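Manganese-dependent ADP-ribose/CDP-alcohol diphosphatase (Danio rerio, PDB 2NXF) probably hydrolyses ADP-ribose and CDP-alcohols such as CDP-choline at a dinuclear metal centre, releasing AMP or CMP. Local coordinates at residues E221-F226 and H255-C260. Sequence-based numbering, arbitrary orientation.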
ATOM      1  N   GLU A 221     -20.200  -8.485   6.920  1.00 24.88           N
ATOM      2  CA  GLU A 221     -18.821  -8.220   7.309  1.00 24.53           C
ATOM      3  C   GLU A 221     -18.461  -6.768   7.055  1.00 25.41           C
ATOM      4  O   GLU A 221     -19.069  -6.107   6.195  1.00 25.54           O
ATOM      5  CB  GLU A 221     -17.863  -9.129   6.527  1.00 24.64           C
ATOM      6  CG  GLU A 221     -17.938 -10.571   6.956  1.00 26.99           C
ATOM      7  CD  GLU A 221     -17.111 -11.485   6.069  1.00 27.65           C
ATOM      8  OE1 GLU A 221     -16.634 -11.040   4.995  1.00 27.01           O
ATOM      9  OE2 GLU A 221     -16.961 -12.665   6.460  1.00 28.15           O
ATOM     10  N   ARG A 222     -17.454  -6.293   7.791  1.00 23.70           N
ATOM     11  CA  ARG A 222     -16.815  -5.000   7.531  1.00 24.58           C
ATOM     12  C   ARG A 222     -15.478  -5.286   6.888  1.00 24.19           C
ATOM     13  O   ARG A 222     -14.673  -6.053   7.426  1.00 24.90           O
ATOM     14  CB  ARG A 222     -16.572  -4.235   8.832  1.00 25.15           C
ATOM     15  CG  ARG A 222     -17.802  -4.096   9.698  1.00 27.68           C
ATOM     16  CD  ARG A 222     -18.702  -3.031   9.179  1.00 31.00           C
ATOM     17  NE  ARG A 222     -19.896  -2.862  10.015  1.00 32.98           N
ATOM     18  CZ  ARG A 222     -20.826  -1.943   9.784  1.00 32.86           C
ATOM     19  NH1 ARG A 222     -20.674  -1.097   8.769  1.00 33.24           N
ATOM     20  NH2 ARG A 222     -21.892  -1.863  10.573  1.00 30.52           N
ATOM     21  N   VAL A 223     -15.237  -4.659   5.741  1.00 23.76           N
ATOM     22  CA  VAL A 223     -14.057  -4.990   4.938  1.00 23.04           C
ATOM     23  C   VAL A 223     -13.043  -3.852   4.910  1.00 23.79           C
ATOM     24  O   VAL A 223     -13.394  -2.702   4.623  1.00 24.03           O
ATOM     25  CB  VAL A 223     -14.434  -5.349   3.487  1.00 22.69           C
ATOM     26  CG1 VAL A 223     -13.190  -5.838   2.710  1.00 23.20           C
ATOM     27  CG2 VAL A 223     -15.520  -6.432   3.481  1.00 23.32           C
ATOM     28  N   LEU A 224     -11.792  -4.190   5.199  1.00 24.30           N
ATOM     29  CA  LEU A 224     -10.702  -3.247   5.113  1.00 23.90           C
ATOM     30  C   LEU A 224      -9.862  -3.663   3.915  1.00 24.56           C
ATOM     31  O   LEU A 224      -9.433  -4.822   3.825  1.00 24.92           O
ATOM     32  CB  LEU A 224      -9.825  -3.306   6.368  1.00 23.97           C
ATOM     33  CG  LEU A 224     -10.490  -2.888   7.698  1.00 24.00           C
ATOM     34  CD1 LEU A 224     -11.320  -4.034   8.338  1.00 23.48           C
ATOM     35  CD2 LEU A 224      -9.389  -2.477   8.655  1.00 27.09           C
ATOM     36  N   ILE A 225      -9.567  -2.697   3.047  1.00 24.27           N
ATOM     37  CA  ILE A 225      -8.872  -2.956   1.787  1.00 24.54           C
ATOM     38  C   ILE A 225      -7.559  -2.207   1.803  1.00 25.02           C
ATOM     39  O   ILE A 225      -7.528  -1.029   2.193  1.00 25.76           O
ATOM     40  CB  ILE A 225      -9.747  -2.508   0.607  1.00 24.09           C
ATOM     41  CG1 ILE A 225     -11.090  -3.265   0.652  1.00 25.17           C
ATOM     42  CG2 ILE A 225      -9.048  -2.770  -0.754  1.00 25.38           C
ATOM     43  CD1 ILE A 225     -12.115  -2.677  -0.285  1.00 29.87           C
ATOM     44  N   PHE A 226      -6.490  -2.886   1.392  1.00 24.45           N
ATOM     45  CA  PHE A 226      -5.138  -2.332   1.477  1.00 25.14           C
ATOM     46  C   PHE A 226      -4.530  -2.360   0.088  1.00 25.35           C
ATOM     47  O   PHE A 226      -4.644  -3.368  -0.620  1.00 26.26           O
ATOM     48  CB  PHE A 226      -4.271  -3.178   2.412  1.00 25.37           C
ATOM     49  CG  PHE A 226      -4.787  -3.242   3.825  1.00 24.43           C
ATOM     50  CD1 PHE A 226      -4.372  -2.327   4.777  1.00 25.98           C
ATOM     51  CD2 PHE A 226      -5.724  -4.225   4.197  1.00 25.76           C
ATOM     52  CE1 PHE A 226      -4.857  -2.399   6.093  1.00 25.30           C
ATOM     53  CE2 PHE A 226      -6.209  -4.283   5.511  1.00 25.91           C
ATOM     54  CZ  PHE A 226      -5.775  -3.375   6.449  1.00 27.05           C
ATOM     55  N   HIS A 255     -20.849  -1.337  -2.616  1.00 25.37           N
ATOM     56  CA  HIS A 255     -20.850  -2.276  -1.496  1.00 25.16           C
ATOM     57  C   HIS A 255     -20.800  -1.615  -0.128  1.00 25.08           C
ATOM     58  O   HIS A 255     -19.793  -0.981   0.227  1.00 25.04           O
ATOM     59  CB  HIS A 255     -19.669  -3.241  -1.639  1.00 24.82           C
ATOM     60  CG  HIS A 255     -19.734  -4.070  -2.880  1.00 23.79           C
ATOM     61  ND1 HIS A 255     -20.592  -5.139  -3.010  1.00 25.39           N
ATOM     62  CD2 HIS A 255     -19.054  -3.984  -4.051  1.00 24.77           C
ATOM     63  CE1 HIS A 255     -20.446  -5.673  -4.213  1.00 26.37           C
ATOM     64  NE2 HIS A 255     -19.508  -4.999  -4.856  1.00 25.31           N
ATOM     65  N   GLN A 256     -21.869  -1.827   0.649  1.00 25.60           N
ATOM     66  CA  GLN A 256     -21.934  -1.287   2.007  1.00 26.33           C
ATOM     67  C   GLN A 256     -20.937  -1.916   2.983  1.00 25.51           C
ATOM     68  O   GLN A 256     -20.651  -1.334   4.044  1.00 25.94           O
ATOM     69  CB  GLN A 256     -23.366  -1.325   2.562  1.00 26.98           C
ATOM     70  CG  GLN A 256     -24.254  -0.239   1.958  1.00 32.17           C
ATOM     71  CD  GLN A 256     -25.182   0.420   2.972  1.00 37.76           C
ATOM     72  OE1 GLN A 256     -26.401   0.268   2.896  1.00 40.86           O
ATOM     73  NE2 GLN A 256     -24.605   1.162   3.926  1.00 41.38           N
ATOM     74  N   SER A 257     -20.384  -3.075   2.626  1.00 24.33           N
ATOM     75  CA  SER A 257     -19.417  -3.755   3.496  1.00 24.21           C
ATOM     76  C   SER A 257     -18.064  -3.052   3.590  1.00 23.70           C
ATOM     77  O   SER A 257     -17.290  -3.330   4.498  1.00 24.25           O
ATOM     78  CB  SER A 257     -19.194  -5.205   3.052  1.00 24.26           C
ATOM     79  OG  SER A 257     -18.747  -5.242   1.717  1.00 23.74           O
ATOM     80  N   VAL A 258     -17.763  -2.152   2.653  1.00 23.75           N
ATOM     81  CA  VAL A 258     -16.476  -1.465   2.668  1.00 23.87           C
ATOM     82  C   VAL A 258     -16.399  -0.528   3.887  1.00 24.29           C
ATOM     83  O   VAL A 258     -17.242   0.361   4.057  1.00 24.71           O
ATOM     84  CB  VAL A 258     -16.266  -0.653   1.386  1.00 23.04           C
ATOM     85  CG1 VAL A 258     -14.933   0.111   1.445  1.00 23.52           C
ATOM     86  CG2 VAL A 258     -16.361  -1.570   0.135  1.00 23.39           C
ATOM     87  N   LEU A 259     -15.386  -0.750   4.717  1.00 23.90           N
ATOM     88  CA  LEU A 259     -15.166   0.086   5.886  1.00 24.71           C
ATOM     89  C   LEU A 259     -14.160   1.159   5.515  1.00 24.85           C
ATOM     90  O   LEU A 259     -14.433   2.355   5.655  1.00 25.20           O
ATOM     91  CB  LEU A 259     -14.688  -0.748   7.079  1.00 25.02           C
ATOM     92  CG  LEU A 259     -14.306   0.028   8.348  1.00 24.80           C
ATOM     93  CD1 LEU A 259     -15.469   0.856   8.916  1.00 25.78           C
ATOM     94  CD2 LEU A 259     -13.732  -0.945   9.379  1.00 25.34           C
ATOM     95  N   CYS A 260     -13.004   0.731   5.011  1.00 24.91           N
ATOM     96  CA  CYS A 260     -11.973   1.698   4.645  1.00 24.63           C
ATOM     97  C   CYS A 260     -11.059   1.143   3.571  1.00 24.64           C
ATOM     98  O   CYS A 260     -10.969  -0.078   3.369  1.00 25.79           O
ATOM     99  CB  CYS A 260     -11.171   2.104   5.874  1.00 25.50           C
ATOM    100  SG  CYS A 260     -10.368   0.723   6.723  1.00 28.51           S
TER
HETATM  101  O   HOH W   1     -18.657  -1.036   6.617  1.00 34.27           O
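L224 meets C260 and L259 together: its CG sits 3.7 Å from C260 SG, and its CD1 lies 4.1 Å from L259 CD2. The two leucines run side by side, pointing the same way, while the sulfur comes against the branch point and CD2 of L224. C260 has its SG between backbone N and carbonyl carbon (chi1 58°), which turns it to that branch. F8 and F144 also touch L224, so an alanine here would probably take away the branch on which the sulfur and L259 CD2 rest and open a gap beside these rings.

V223 and V258 point to the other face of the sheet, where V223 CG2 packs 3.9 Å from S257 OG, a hydroxyl bonded to D217 of helix 203-219. Between the strands, V223 N donates to S257 O (2.7 Å), and V223 O takes L259 N at 2.8 Å plus a weak bond from C260 N at 3.5 Å. This shared carbonyl accompanies a beta bulge: V223 pairs with V258 but L224 with C260, so L259 is the extra residue, before I225 N picks up C260 O (3.0 Å). R222 NH2 is bonded to S322 O, while NH1 donates to an in-plane water (3.0 Å) whose protons Q256 O, 3.3 Å from the water O, may share.

These parallel neighbours form a beta-alpha-beta unit, joined through helix 245-253, within the calcineurin-like phosphoesterase fold; strand 222-227 leads directly to the zinc ligand H228.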